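Local coordinates for PipY (Synechococcus elongatus, PDB 5NLC), which binds pyridoxal 5'-phosphate and probably helps to keep the cellular supply of this cofactor in balance, at residues Q41-E46 against D64-L69; F85-S90 against K112-V117; L151-P156 against A166-A171. One frame throughout, in Å; residues are numbered along the deposited sequence.

In the fold
Three places in one modified TIM barrel illustrate how a single parallel sheet is held by different chemistry along its course. Contacts 1 and 2 each join adjacent strands through backbone hydrogen bonds, and they meet where strands 66-69 and 87-91 run side by side, with His-68 bonded to His-89. Contact 3 instead lays the end of strand 147-152 and the following loop on helix 161-181 without any hydrogen bond. Contact 2 is buried near the centre of the chain; contact 1 is partly buried, with a salt bridge at its border; contact 3 lies farther out but is also buried, with apolar packing alone. Neighbouring strands 112-116 and 147-152 tie contact 3 to contact 2.

Contact 1. Residues Q41-E46 against D64-L69; sequences QRHFGE and DLTWHL
Arg-42 and Thr-66 begin the backbone pairing, Thr-66 N giving its hydrogen to Arg-42 O at 2.8 Å. Three further bonds follow in parallel register: Phe-44 N to Thr-66 O, His-68 N to Phe-44 O at 2.9 Å, and Glu-46 N to His-68 O. The strand directions diverge by 29°.

Among the polar side chains, His-43 ND1 and His-68 NE2 lie 3.0 Å apart in a nearly straight bond (173°) in which either may be the donor. The partner sits in the plane of the His-68 ring, at its edge, and His-68 ND1 goes on to His-89. Both histidines also meet Trp-208 edge-to-face.

The two strands are the parallel pair of a beta-alpha-beta crossover, linked through helix 49-56, in the modified TIM barrel of fold type III proteins.

The charged pair lies just before the strands. Bent at chi2 (-71°), the Arg-42 chain brings NE to Asp-64 OD2 at 3.3 Å, a long salt bridge that meets the carboxylate from above its plane; Asp-64 OD1 is held by Tyr-37. A leucine in place of Arg-42 would probably leave Asp-64 without its cationic mate and the carbonyls of Gln-41 and Tyr-37 without the NH1 donor.

Apolar packing occupies the face of Phe-44 and Trp-67, turned to helix 30-38. Phe-44 CB sits over the six-membered ring of Trp-67, 4.3 Å from its centroid, a CH-pi contact, while Phe-44 CD1 touches Leu-65 CD2 at 3.4 Å.

Contact 2. Residues F85-S90 against K112-V117; sequences FDWIHS and KLCLQV
Trp-87 and Lys-112 overlap broadly between strands 87-91 and 112-116, and the indole is a good thread to follow. Its CB stands near Lys-112 O. With CG anti to the carbonyl carbon (chi1 -77°), the ring is laid beneath the lysine chain: Lys-112 CB is 3.6 Å from Trp-87 CD2 and almost squarely over the six-membered ring, a CH-pi contact only 11° off the normal. Farther round, Trp-87 CE2 and NE1 come under Lys-112 CD, which closes to 3.5 Å at CZ2. Across the six-membered ring from CE2, CZ3 lies 4.1 Å from Cys-114 SG, the sulfur standing at the ring edge. That same sulfur approaches the His-89 ring obliquely, and His-68 of the adjacent strand stacks on Trp-87.

The backbones run parallel. Lys-112 N bonds to Asp-86 O, Ile-88 N to Lys-112 O at 2.7 Å, and Cys-114 N to Ile-88 O at 3.0 Å. Beyond this the pairing gives out: the carbonyl oxygens His-89 O and Cys-114 O face each other at 3.2 Å as two acceptors. Ser-90 CB then rests against Gln-116 OE1 at 3.3 Å, while Ser-90 OG is bonded to Gly-71 O. His-89 is bonded at both ring nitrogens, to His-68 and Ser-191.

In this beta-alpha-beta unit the backbone bonds set the strands, the lysine covers the indole with its methylenes, and the Cys-114 sulfur fills in between Trp-87 and His-89, which implies that the side chains here are held by dispersion and not by charge.

Contact 3. Residues L151-P156 against A166-A171; sequences LMVIAP and ALFAQA
Val-153 and Ala-171 face each other with CA atoms 6.9 Å apart, and Ala-155 and Leu-167 do so at 7.4 Å, as the chain leaving strand 147-152 runs against helix 161-181 in the reverse sense, without a hydrogen bond between them. Val-153 carries the interface. Its two methyls divide the helix surface: CG2 meets Ala-171 CB, one helical turn beyond Leu-167, at 3.6 Å, and CG1, anti to the backbone N (chi1 167°), reaches Leu-167 CG tip to tip at 3.7 Å. The branches of Leu-167 spread around this methyl, CD2 extending to Ala-155 CA at 3.7 Å and, more loosely, to Ala-155 CB. Phe-168 CE1 comes within 4.1 Å of Val-153 O, obliquely to the ring. Leu-151 continues the apolar row along the helix, touching Ala-175 and Leu-178.

Ile-154 points away from the helix, and its side chain lies about 4 Å from that of Arg-210, which binds pyridoxal 5'-phosphate in another structure of this protein. Packing of helix 161-181 against the end of strand 147-152 and the loop after it belongs to the beta-alpha-beta unit that goes on to strand 189-191, as in a TIM barrel, with the cofactor site at the C-terminal ends of the strands.

Contact 1. Residues Q41-E46 against D64-L69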
ATOM      1  N   GLN A  41      13.874   3.798   9.952  1.00 19.36           N
ATOM      2  CA  GLN A  41      12.811   3.592   8.987  1.00 19.06           C
ATOM      3  C   GLN A  41      13.311   2.868   7.751  1.00 18.89           C
ATOM      4  O   GLN A  41      14.404   3.209   7.204  1.00 19.34           O
ATOM      5  CB  GLN A  41      12.194   4.917   8.606  1.00 18.80           C
ATOM      6  CG  GLN A  41      10.949   4.860   7.739  1.00 18.28           C
ATOM      7  CD  GLN A  41       9.769   4.203   8.395  1.00 18.75           C
ATOM      8  OE1 GLN A  41       9.661   4.223   9.630  1.00 20.99           O
ATOM      9  NE2 GLN A  41       8.863   3.579   7.584  1.00 17.62           N
ATOM     10  N   ARG A  42      12.493   1.898   7.259  1.00 18.42           N
ATOM     11  CA  ARG A  42      12.799   1.104   6.085  1.00 18.68           C
ATOM     12  C   ARG A  42      11.799   1.117   4.974  1.00 17.84           C
ATOM     13  O   ARG A  42      12.170   0.892   3.803  1.00 17.57           O
ATOM     14  CB  ARG A  42      13.062  -0.352   6.475  1.00 20.65           C
ATOM     15  CG  ARG A  42      14.255  -0.493   7.442  1.00 21.12           C
ATOM     16  CD  ARG A  42      15.565  -0.235   6.791  1.00 22.36           C
ATOM     17  NE  ARG A  42      16.703  -0.343   7.732  1.00 23.93           N
ATOM     18  CZ  ARG A  42      17.177   0.623   8.513  1.00 23.70           C
ATOM     19  NH1 ARG A  42      16.626   1.821   8.552  1.00 22.41           N
ATOM     20  NH2 ARG A  42      18.236   0.372   9.267  1.00 25.07           N
ATOM     21  N   HIS A  43      10.537   1.376   5.301  1.00 16.49           N
ATOM     22  CA  HIS A  43       9.475   1.405   4.303  1.00 16.49           C
ATOM     23  C   HIS A  43       9.107   2.819   3.920  1.00 15.70           C
ATOM     24  O   HIS A  43       8.750   3.634   4.786  1.00 15.03           O
ATOM     25  CB  HIS A  43       8.244   0.738   4.892  1.00 16.90           C
ATOM     26  CG  HIS A  43       8.440  -0.707   5.204  1.00 17.55           C
ATOM     27  ND1 HIS A  43       8.545  -1.670   4.220  1.00 18.23           N
ATOM     28  CD2 HIS A  43       8.578  -1.354   6.390  1.00 18.28           C
ATOM     29  CE1 HIS A  43       8.759  -2.852   4.779  1.00 19.49           C
ATOM     30  NE2 HIS A  43       8.718  -2.691   6.101  1.00 19.39           N
ATOM     31  N   PHE A  44       9.234   3.119   2.647  1.00 15.13           N
ATOM     32  CA  PHE A  44       8.982   4.423   2.096  1.00 15.99           C
ATOM     33  C   PHE A  44       8.022   4.325   0.970  1.00 17.23           C
ATOM     34  O   PHE A  44       8.023   3.342   0.220  1.00 18.40           O
ATOM     35  CB  PHE A  44      10.282   5.066   1.624  1.00 15.98           C
ATOM     36  CG  PHE A  44      11.223   5.369   2.741  1.00 15.48           C
ATOM     37  CD1 PHE A  44      12.082   4.396   3.200  1.00 15.72           C
ATOM     38  CD2 PHE A  44      11.124   6.557   3.442  1.00 15.48           C
ATOM     39  CE1 PHE A  44      12.948   4.623   4.266  1.00 15.57           C
ATOM     40  CE2 PHE A  44      11.994   6.805   4.509  1.00 15.38           C
ATOM     41  CZ  PHE A  44      12.901   5.855   4.936  1.00 15.12           C
ATOM     42  N   GLY A  45       7.106   5.282   0.921  1.00 17.98           N
ATOM     43  CA  GLY A  45       6.018   5.242  -0.010  1.00 19.05           C
ATOM     44  C   GLY A  45       5.940   6.521  -0.867  1.00 20.46           C
ATOM     45  O   GLY A  45       6.164   7.659  -0.360  1.00 19.48           O
ATOM     46  N   GLU A  46       5.595   6.322  -2.137  1.00 21.14           N
ATOM     47  CA  GLU A  46       5.393   7.446  -3.053  1.00 23.50           C
ATOM     48  C   GLU A  46       4.018   7.279  -3.697  1.00 23.05           C
ATOM     49  O   GLU A  46       3.546   6.169  -3.858  1.00 20.59           O
ATOM     50  CB  GLU A  46       6.478   7.485  -4.098  1.00 25.54           C
ATOM     51  CG  GLU A  46       7.890   7.877  -3.551  1.00 27.16           C
ATOM     52  CD  GLU A  46       8.093   9.369  -3.338  1.00 30.33           C
ATOM     53  OE1 GLU A  46       7.410  10.175  -4.033  1.00 33.80           O
ATOM     54  OE2 GLU A  46       8.946   9.770  -2.459  1.00 31.79           O
ATOM     55  N   ASP A  64      18.142  -2.514   2.298  1.00 33.77           N
ATOM     56  CA  ASP A  64      16.863  -3.029   2.809  1.00 32.33           C
ATOM     57  C   ASP A  64      15.787  -1.933   2.903  1.00 29.27           C
ATOM     58  O   ASP A  64      14.984  -1.892   3.797  1.00 28.36           O
ATOM     59  CB  ASP A  64      17.155  -3.567   4.147  1.00 34.62           C
ATOM     60  CG  ASP A  64      17.901  -2.595   4.981  1.00 37.57           C
ATOM     61  OD1 ASP A  64      18.361  -1.508   4.423  1.00 36.39           O
ATOM     62  OD2 ASP A  64      18.012  -2.908   6.184  1.00 40.54           O
ATOM     63  N   LEU A  65      15.861  -0.989   1.988  1.00 27.92           N
ATOM     64  CA  LEU A  65      14.870   0.019   1.823  1.00 27.08           C
ATOM     65  C   LEU A  65      13.774  -0.653   0.979  1.00 24.48           C
ATOM     66  O   LEU A  65      14.066  -1.185  -0.078  1.00 24.02           O
ATOM     67  CB  LEU A  65      15.528   1.238   1.129  1.00 29.84           C
ATOM     68  CG  LEU A  65      14.840   2.586   1.338  1.00 31.33           C
ATOM     69  CD1 LEU A  65      15.654   3.625   0.594  1.00 34.53           C
ATOM     70  CD2 LEU A  65      13.442   2.552   0.725  1.00 31.83           C
ATOM     71  N   THR A  66      12.541  -0.667   1.463  1.00 21.40           N
ATOM     72  CA  THR A  66      11.428  -1.182   0.745  1.00 19.76           C
ATOM     73  C   THR A  66      10.536  -0.030   0.212  1.00 18.87           C
ATOM     74  O   THR A  66      10.102   0.819   1.008  1.00 17.50           O
ATOM     75  CB  THR A  66      10.629  -2.095   1.662  1.00 20.13           C
ATOM     76  OG1 THR A  66      11.446  -3.164   2.077  1.00 20.06           O
ATOM     77  CG2 THR A  66       9.432  -2.669   1.005  1.00 19.89           C
ATOM     78  N   TRP A  67      10.342   0.023  -1.134  1.00 17.98           N
ATOM     79  CA  TRP A  67       9.546   1.049  -1.771  1.00 18.20           C
ATOM     80  C   TRP A  67       8.114   0.556  -2.066  1.00 17.25           C
ATOM     81  O   TRP A  67       7.926  -0.531  -2.674  1.00 17.00           O
ATOM     82  CB  TRP A  67      10.159   1.440  -3.101  1.00 19.13           C
ATOM     83  CG  TRP A  67      11.438   2.271  -2.942  1.00 21.02           C
ATOM     84  CD1 TRP A  67      12.735   1.837  -3.035  1.00 22.94           C
ATOM     85  CD2 TRP A  67      11.497   3.624  -2.606  1.00 22.41           C
ATOM     86  NE1 TRP A  67      13.600   2.877  -2.790  1.00 24.10           N
ATOM     87  CE2 TRP A  67      12.861   3.997  -2.548  1.00 23.81           C
ATOM     88  CE3 TRP A  67      10.522   4.600  -2.355  1.00 22.50           C
ATOM     89  CZ2 TRP A  67      13.276   5.335  -2.257  1.00 25.11           C
ATOM     90  CZ3 TRP A  67      10.970   5.944  -2.100  1.00 24.46           C
ATOM     91  CH2 TRP A  67      12.307   6.262  -2.001  1.00 23.82           C
ATOM     92  N   HIS A  68       7.171   1.406  -1.730  1.00 16.55           N
ATOM     93  CA  HIS A  68       5.732   1.131  -1.822  1.00 16.11           C
ATOM     94  C   HIS A  68       5.114   2.164  -2.750  1.00 16.51           C
ATOM     95  O   HIS A  68       5.318   3.390  -2.526  1.00 16.92           O
ATOM     96  CB  HIS A  68       5.099   1.299  -0.441  1.00 15.81           C
ATOM     97  CG  HIS A  68       5.541   0.284   0.571  1.00 15.67           C
ATOM     98  ND1 HIS A  68       4.751  -0.775   0.937  1.00 15.39           N
ATOM     99  CD2 HIS A  68       6.679   0.151   1.274  1.00 16.15           C
ATOM    100  CE1 HIS A  68       5.399  -1.533   1.805  1.00 15.63           C
ATOM    101  NE2 HIS A  68       6.548  -0.958   2.079  1.00 15.88           N
ATOM    102  N   LEU A  69       4.345   1.733  -3.753  1.00 16.05           N
ATOM    103  CA  LEU A  69       3.584   2.632  -4.558  1.00 16.52           C
ATOM    104  C   LEU A  69       2.179   2.687  -3.993  1.00 16.89           C
ATOM    105  O   LEU A  69       1.491   1.682  -3.862  1.00 16.18           O
ATOM    106  CB  LEU A  69       3.586   2.170  -6.046  1.00 17.06           C
ATOM    107  CG  LEU A  69       2.680   2.968  -6.962  1.00 17.49           C
ATOM    108  CD1 LEU A  69       3.151   4.413  -7.013  1.00 18.68           C
ATOM    109  CD2 LEU A  69       2.700   2.405  -8.361  1.00 17.79           C
TER

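Contact 2. Residues F85-S90 against K112-V117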
ATOM      1  N   PHE A  85       9.285  -0.724  -7.756  1.00 19.85           N
ATOM      2  CA  PHE A  85       8.625  -0.845  -6.470  1.00 18.78           C
ATOM      3  C   PHE A  85       8.659  -2.286  -5.994  1.00 18.26           C
ATOM      4  O   PHE A  85       8.477  -3.228  -6.756  1.00 19.60           O
ATOM      5  CB  PHE A  85       7.207  -0.304  -6.580  1.00 18.96           C
ATOM      6  CG  PHE A  85       7.162   1.225  -6.672  1.00 18.94           C
ATOM      7  CD1 PHE A  85       7.160   1.992  -5.526  1.00 19.43           C
ATOM      8  CD2 PHE A  85       7.125   1.849  -7.876  1.00 19.58           C
ATOM      9  CE1 PHE A  85       7.156   3.377  -5.585  1.00 19.63           C
ATOM     10  CE2 PHE A  85       7.115   3.225  -7.985  1.00 20.54           C
ATOM     11  CZ  PHE A  85       7.123   4.003  -6.838  1.00 20.74           C
ATOM     12  N   ASP A  86       8.783  -2.467  -4.713  1.00 17.61           N
ATOM     13  CA  ASP A  86       8.675  -3.763  -4.049  1.00 17.53           C
ATOM     14  C   ASP A  86       7.191  -4.150  -3.784  1.00 17.25           C
ATOM     15  O   ASP A  86       6.826  -5.304  -3.910  1.00 18.13           O
ATOM     16  CB  ASP A  86       9.463  -3.661  -2.723  1.00 17.94           C
ATOM     17  CG  ASP A  86      10.924  -3.313  -2.972  1.00 19.20           C
ATOM     18  OD1 ASP A  86      11.531  -4.152  -3.686  1.00 18.99           O
ATOM     19  OD2 ASP A  86      11.387  -2.200  -2.604  1.00 19.78           O
ATOM     20  N   TRP A  87       6.396  -3.163  -3.406  1.00 16.85           N
ATOM     21  CA  TRP A  87       4.981  -3.251  -3.108  1.00 16.72           C
ATOM     22  C   TRP A  87       4.213  -2.273  -3.962  1.00 16.69           C
ATOM     23  O   TRP A  87       4.620  -1.067  -4.097  1.00 16.70           O
ATOM     24  CB  TRP A  87       4.654  -2.869  -1.644  1.00 17.71           C
ATOM     25  CG  TRP A  87       4.975  -3.925  -0.644  1.00 18.44           C
ATOM     26  CD1 TRP A  87       6.184  -4.185  -0.151  1.00 18.89           C
ATOM     27  CD2 TRP A  87       4.073  -4.844  -0.009  1.00 19.15           C
ATOM     28  NE1 TRP A  87       6.139  -5.233   0.729  1.00 19.44           N
ATOM     29  CE2 TRP A  87       4.843  -5.639   0.851  1.00 19.89           C
ATOM     30  CE3 TRP A  87       2.701  -5.084  -0.100  1.00 18.99           C
ATOM     31  CZ2 TRP A  87       4.302  -6.702   1.590  1.00 20.05           C
ATOM     32  CZ3 TRP A  87       2.147  -6.095   0.706  1.00 19.46           C
ATOM     33  CH2 TRP A  87       2.948  -6.916   1.472  1.00 19.79           C
ATOM     34  N   ILE A  88       3.090  -2.748  -4.500  1.00 15.99           N
ATOM     35  CA  ILE A  88       2.159  -1.880  -5.207  1.00 16.38           C
ATOM     36  C   ILE A  88       0.815  -2.043  -4.533  1.00 16.56           C
ATOM     37  O   ILE A  88       0.239  -3.132  -4.590  1.00 17.08           O
ATOM     38  CB  ILE A  88       2.090  -2.237  -6.716  1.00 16.82           C
ATOM     39  CG1 ILE A  88       3.457  -2.139  -7.342  1.00 17.23           C
ATOM     40  CG2 ILE A  88       1.011  -1.378  -7.379  1.00 17.34           C
ATOM     41  CD1 ILE A  88       3.533  -2.683  -8.748  1.00 17.33           C
ATOM     42  N   HIS A  89       0.330  -0.982  -3.858  1.00 16.87           N
ATOM     43  CA  HIS A  89      -0.906  -1.076  -3.040  1.00 16.95           C
ATOM     44  C   HIS A  89      -2.180  -0.807  -3.799  1.00 17.67           C
ATOM     45  O   HIS A  89      -3.250  -1.136  -3.322  1.00 19.80           O
ATOM     46  CB  HIS A  89      -0.827  -0.130  -1.837  1.00 17.17           C
ATOM     47  CG  HIS A  89       0.247  -0.494  -0.866  1.00 17.59           C
ATOM     48  ND1 HIS A  89      -0.040  -0.862   0.428  1.00 17.95           N
ATOM     49  CD2 HIS A  89       1.607  -0.541  -0.983  1.00 17.37           C
ATOM     50  CE1 HIS A  89       1.097  -1.110   1.068  1.00 18.86           C
ATOM     51  NE2 HIS A  89       2.112  -0.914   0.245  1.00 17.35           N
ATOM     52  N   SER A  90      -2.115  -0.266  -5.003  1.00 17.61           N
ATOM     53  CA  SER A  90      -3.254   0.320  -5.628  1.00 17.74           C
ATOM     54  C   SER A  90      -3.697  -0.517  -6.788  1.00 17.53           C
ATOM     55  O   SER A  90      -4.022   0.003  -7.861  1.00 18.46           O
ATOM     56  CB  SER A  90      -2.870   1.708  -6.113  1.00 19.03           C
ATOM     57  OG  SER A  90      -1.636   1.679  -6.861  1.00 19.54           O
ATOM     58  N   LYS A 112       4.919  -7.417  -4.603  1.00 18.11           N
ATOM     59  CA  LYS A 112       3.890  -7.666  -3.652  1.00 19.11           C
ATOM     60  C   LYS A 112       2.736  -6.654  -3.858  1.00 17.97           C
ATOM     61  O   LYS A 112       2.971  -5.436  -4.023  1.00 17.68           O
ATOM     62  CB  LYS A 112       4.458  -7.653  -2.232  1.00 20.59           C
ATOM     63  CG  LYS A 112       5.296  -8.876  -1.958  1.00 23.35           C
ATOM     64  CD  LYS A 112       6.060  -8.760  -0.679  1.00 27.74           C
ATOM     65  CE  LYS A 112       7.475  -9.294  -0.810  1.00 30.67           C
ATOM     66  NZ  LYS A 112       7.900  -9.771   0.550  1.00 34.86           N
ATOM     67  N   LEU A 113       1.487  -7.162  -3.897  1.00 17.20           N
ATOM     68  CA  LEU A 113       0.317  -6.399  -4.322  1.00 17.14           C
ATOM     69  C   LEU A 113      -0.704  -6.389  -3.228  1.00 17.52           C
ATOM     70  O   LEU A 113      -0.896  -7.406  -2.537  1.00 16.57           O
ATOM     71  CB  LEU A 113      -0.307  -6.985  -5.562  1.00 17.39           C
ATOM     72  CG  LEU A 113       0.608  -7.240  -6.763  1.00 18.00           C
ATOM     73  CD1 LEU A 113      -0.249  -7.736  -7.895  1.00 18.56           C
ATOM     74  CD2 LEU A 113       1.331  -6.034  -7.245  1.00 17.96           C
ATOM     75  N   CYS A 114      -1.291  -5.216  -3.024  1.00 18.31           N
ATOM     76  CA  CYS A 114      -2.593  -5.128  -2.417  1.00 18.88           C
ATOM     77  C   CYS A 114      -3.614  -4.799  -3.504  1.00 17.85           C
ATOM     78  O   CYS A 114      -3.355  -4.080  -4.505  1.00 17.40           O
ATOM     79  CB  CYS A 114      -2.646  -4.120  -1.252  1.00 20.50           C
ATOM     80  SG  CYS A 114      -1.584  -4.600   0.150  1.00 25.39           S
ATOM     81  N   LEU A 115      -4.791  -5.358  -3.314  1.00 17.21           N
ATOM     82  CA  LEU A 115      -5.908  -5.069  -4.183  1.00 17.64           C
ATOM     83  C   LEU A 115      -6.734  -3.949  -3.532  1.00 17.06           C
ATOM     84  O   LEU A 115      -7.245  -4.109  -2.407  1.00 16.42           O
ATOM     85  CB  LEU A 115      -6.748  -6.317  -4.325  1.00 18.60           C
ATOM     86  CG  LEU A 115      -5.974  -7.541  -4.817  1.00 19.94           C
ATOM     87  CD1 LEU A 115      -6.931  -8.733  -4.876  1.00 21.35           C
ATOM     88  CD2 LEU A 115      -5.425  -7.281  -6.188  1.00 20.54           C
ATOM     89  N   GLN A 116      -6.862  -2.850  -4.236  1.00 17.84           N
ATOM     90  CA  GLN A 116      -7.536  -1.667  -3.770  1.00 18.51           C
ATOM     91  C   GLN A 116      -9.001  -1.822  -4.111  1.00 19.45           C
ATOM     92  O   GLN A 116      -9.356  -1.813  -5.286  1.00 18.34           O
ATOM     93  CB  GLN A 116      -7.024  -0.444  -4.472  1.00 20.07           C
ATOM     94  CG  GLN A 116      -7.597   0.866  -3.922  1.00 22.11           C
ATOM     95  CD  GLN A 116      -7.054   2.087  -4.597  1.00 25.45           C
ATOM     96  OE1 GLN A 116      -5.885   2.182  -4.862  1.00 28.89           O
ATOM     97  NE2 GLN A 116      -7.887   3.114  -4.718  1.00 29.67           N
ATOM     98  N   VAL A 117      -9.832  -1.940  -3.074  1.00 19.60           N
ATOM     99  CA  VAL A 117     -11.225  -2.278  -3.190  1.00 21.09           C
ATOM    100  C   VAL A 117     -12.057  -1.066  -2.792  1.00 21.57           C
ATOM    101  O   VAL A 117     -11.800  -0.436  -1.778  1.00 22.06           O
ATOM    102  CB  VAL A 117     -11.594  -3.417  -2.217  1.00 22.27           C
ATOM    103  CG1 VAL A 117     -13.061  -3.827  -2.404  1.00 23.18           C
ATOM    104  CG2 VAL A 117     -10.747  -4.613  -2.519  1.00 23.23           C
TER

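Contact 3. Residues L151-P156 against A166-A171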
ATOM      1  N   LEU A 151      -5.568  -6.339   0.987  1.00 18.24           N
ATOM      2  CA  LEU A 151      -6.471  -5.358   0.477  1.00 18.86           C
ATOM      3  C   LEU A 151      -6.003  -3.983   0.901  1.00 18.77           C
ATOM      4  O   LEU A 151      -5.428  -3.871   1.997  1.00 19.05           O
ATOM      5  CB  LEU A 151      -7.899  -5.534   1.041  1.00 19.82           C
ATOM      6  CG  LEU A 151      -8.610  -6.815   0.757  1.00 21.08           C
ATOM      7  CD1 LEU A 151     -10.068  -6.620   1.201  1.00 21.59           C
ATOM      8  CD2 LEU A 151      -8.527  -7.168  -0.716  1.00 21.53           C
ATOM      9  N   MET A 152      -6.208  -3.001   0.022  1.00 19.55           N
ATOM     10  CA  MET A 152      -6.068  -1.603   0.349  1.00 20.02           C
ATOM     11  C   MET A 152      -7.469  -0.951   0.333  1.00 19.68           C
ATOM     12  O   MET A 152      -8.201  -1.102  -0.590  1.00 18.27           O
ATOM     13  CB  MET A 152      -5.154  -0.869  -0.617  1.00 21.74           C
ATOM     14  CG  MET A 152      -4.918   0.609  -0.268  1.00 23.27           C
ATOM     15  SD  MET A 152      -3.983   1.547  -1.467  1.00 29.22           S
ATOM     16  CE  MET A 152      -3.167   2.695  -0.377  1.00 28.66           C
ATOM     17  N   VAL A 153      -7.806  -0.211   1.393  1.00 19.34           N
ATOM     18  CA  VAL A 153      -9.043   0.552   1.436  1.00 20.07           C
ATOM     19  C   VAL A 153      -8.762   2.003   1.806  1.00 20.45           C
ATOM     20  O   VAL A 153      -8.032   2.242   2.781  1.00 19.61           O
ATOM     21  CB  VAL A 153      -9.955  -0.128   2.463  1.00 20.91           C
ATOM     22  CG1 VAL A 153     -11.102   0.710   2.808  1.00 22.13           C
ATOM     23  CG2 VAL A 153     -10.466  -1.423   1.864  1.00 20.32           C
ATOM     24  N   ILE A 154      -9.268   2.954   1.008  1.00 21.81           N
ATOM     25  CA  ILE A 154      -9.044   4.364   1.239  1.00 22.47           C
ATOM     26  C   ILE A 154     -10.424   4.983   1.421  1.00 22.36           C
ATOM     27  O   ILE A 154     -11.304   4.821   0.562  1.00 22.26           O
ATOM     28  CB  ILE A 154      -8.347   5.056   0.050  1.00 25.39           C
ATOM     29  CG1 ILE A 154      -7.070   4.270  -0.350  1.00 26.41           C
ATOM     30  CG2 ILE A 154      -8.196   6.532   0.349  1.00 25.84           C
ATOM     31  CD1 ILE A 154      -6.343   4.884  -1.525  1.00 29.46           C
ATOM     32  N   ALA A 155     -10.616   5.683   2.527  1.00 20.65           N
ATOM     33  CA  ALA A 155     -11.915   6.316   2.771  1.00 21.17           C
ATOM     34  C   ALA A 155     -12.098   7.482   1.814  1.00 23.43           C
ATOM     35  O   ALA A 155     -11.107   8.189   1.519  1.00 23.52           O
ATOM     36  CB  ALA A 155     -11.979   6.800   4.208  1.00 21.08           C
ATOM     37  N   PRO A 156     -13.320   7.676   1.250  1.00 24.46           N
ATOM     38  CA  PRO A 156     -13.625   8.844   0.470  1.00 26.50           C
ATOM     39  C   PRO A 156     -13.323  10.101   1.245  1.00 27.61           C
ATOM     40  O   PRO A 156     -13.444  10.099   2.486  1.00 25.29           O
ATOM     41  CB  PRO A 156     -15.134   8.722   0.242  1.00 27.59           C
ATOM     42  CG  PRO A 156     -15.361   7.239   0.175  1.00 26.41           C
ATOM     43  CD  PRO A 156     -14.411   6.689   1.199  1.00 24.66           C
ATOM     44  N   ALA A 166     -16.392   2.206  10.489  1.00 17.60           N
ATOM     45  CA  ALA A 166     -17.237   1.138   9.953  1.00 18.26           C
ATOM     46  C   ALA A 166     -16.609   0.579   8.668  1.00 17.76           C
ATOM     47  O   ALA A 166     -16.592  -0.659   8.432  1.00 17.51           O
ATOM     48  CB  ALA A 166     -18.674   1.609   9.757  1.00 19.31           C
ATOM     49  N   LEU A 167     -16.043   1.467   7.859  1.00 17.01           N
ATOM     50  CA  LEU A 167     -15.391   1.064   6.613  1.00 17.45           C
ATOM     51  C   LEU A 167     -14.203   0.159   6.838  1.00 17.13           C
ATOM     52  O   LEU A 167     -14.104  -0.847   6.108  1.00 16.59           O
ATOM     53  CB  LEU A 167     -14.990   2.287   5.742  1.00 17.74           C
ATOM     54  CG  LEU A 167     -14.167   1.999   4.477  1.00 18.42           C
ATOM     55  CD1 LEU A 167     -14.962   1.344   3.357  1.00 19.55           C
ATOM     56  CD2 LEU A 167     -13.586   3.299   3.994  1.00 19.07           C
ATOM     57  N   PHE A 168     -13.330   0.530   7.808  1.00 16.60           N
ATOM     58  CA  PHE A 168     -12.151  -0.223   8.097  1.00 16.66           C
ATOM     59  C   PHE A 168     -12.498  -1.590   8.686  1.00 17.31           C
ATOM     60  O   PHE A 168     -11.843  -2.598   8.363  1.00 17.52           O
ATOM     61  CB  PHE A 168     -11.189   0.545   8.967  1.00 16.46           C
ATOM     62  CG  PHE A 168     -10.568   1.776   8.294  1.00 16.22           C
ATOM     63  CD1 PHE A 168     -10.381   1.880   6.915  1.00 16.58           C
ATOM     64  CD2 PHE A 168     -10.105   2.795   9.118  1.00 16.59           C
ATOM     65  CE1 PHE A 168      -9.748   3.019   6.381  1.00 16.80           C
ATOM     66  CE2 PHE A 168      -9.492   3.902   8.618  1.00 16.72           C
ATOM     67  CZ  PHE A 168      -9.321   4.017   7.224  1.00 16.62           C
ATOM     68  N   ALA A 169     -13.588  -1.637   9.447  1.00 17.91           N
ATOM     69  CA  ALA A 169     -14.081  -2.924   9.978  1.00 19.24           C
ATOM     70  C   ALA A 169     -14.608  -3.831   8.869  1.00 19.23           C
ATOM     71  O   ALA A 169     -14.355  -5.049   8.841  1.00 18.77           O
ATOM     72  CB  ALA A 169     -15.148  -2.643  11.041  1.00 20.14           C
ATOM     73  N   GLN A 170     -15.331  -3.217   7.952  1.00 19.51           N
ATOM     74  CA  GLN A 170     -15.866  -3.920   6.790  1.00 19.79           C
ATOM     75  C   GLN A 170     -14.765  -4.447   5.951  1.00 19.86           C
ATOM     76  O   GLN A 170     -14.905  -5.556   5.461  1.00 20.95           O
ATOM     77  CB  GLN A 170     -16.784  -3.045   5.987  1.00 20.60           C
ATOM     78  CG  GLN A 170     -17.528  -3.716   4.833  1.00 21.80           C
ATOM     79  CD  GLN A 170     -18.205  -2.709   3.916  1.00 23.67           C
ATOM     80  OE1 GLN A 170     -17.998  -1.457   4.032  1.00 24.93           O
ATOM     81  NE2 GLN A 170     -18.969  -3.221   2.971  1.00 24.03           N
ATOM     82  N   ALA A 171     -13.692  -3.688   5.751  1.00 18.49           N
ATOM     83  CA  ALA A 171     -12.508  -4.194   5.053  1.00 17.95           C
ATOM     84  C   ALA A 171     -11.908  -5.399   5.713  1.00 17.59           C
ATOM     85  O   ALA A 171     -11.662  -6.377   5.055  1.00 17.33           O
ATOM     86  CB  ALA A 171     -11.469  -3.114   4.926  1.00 18.26           C
TER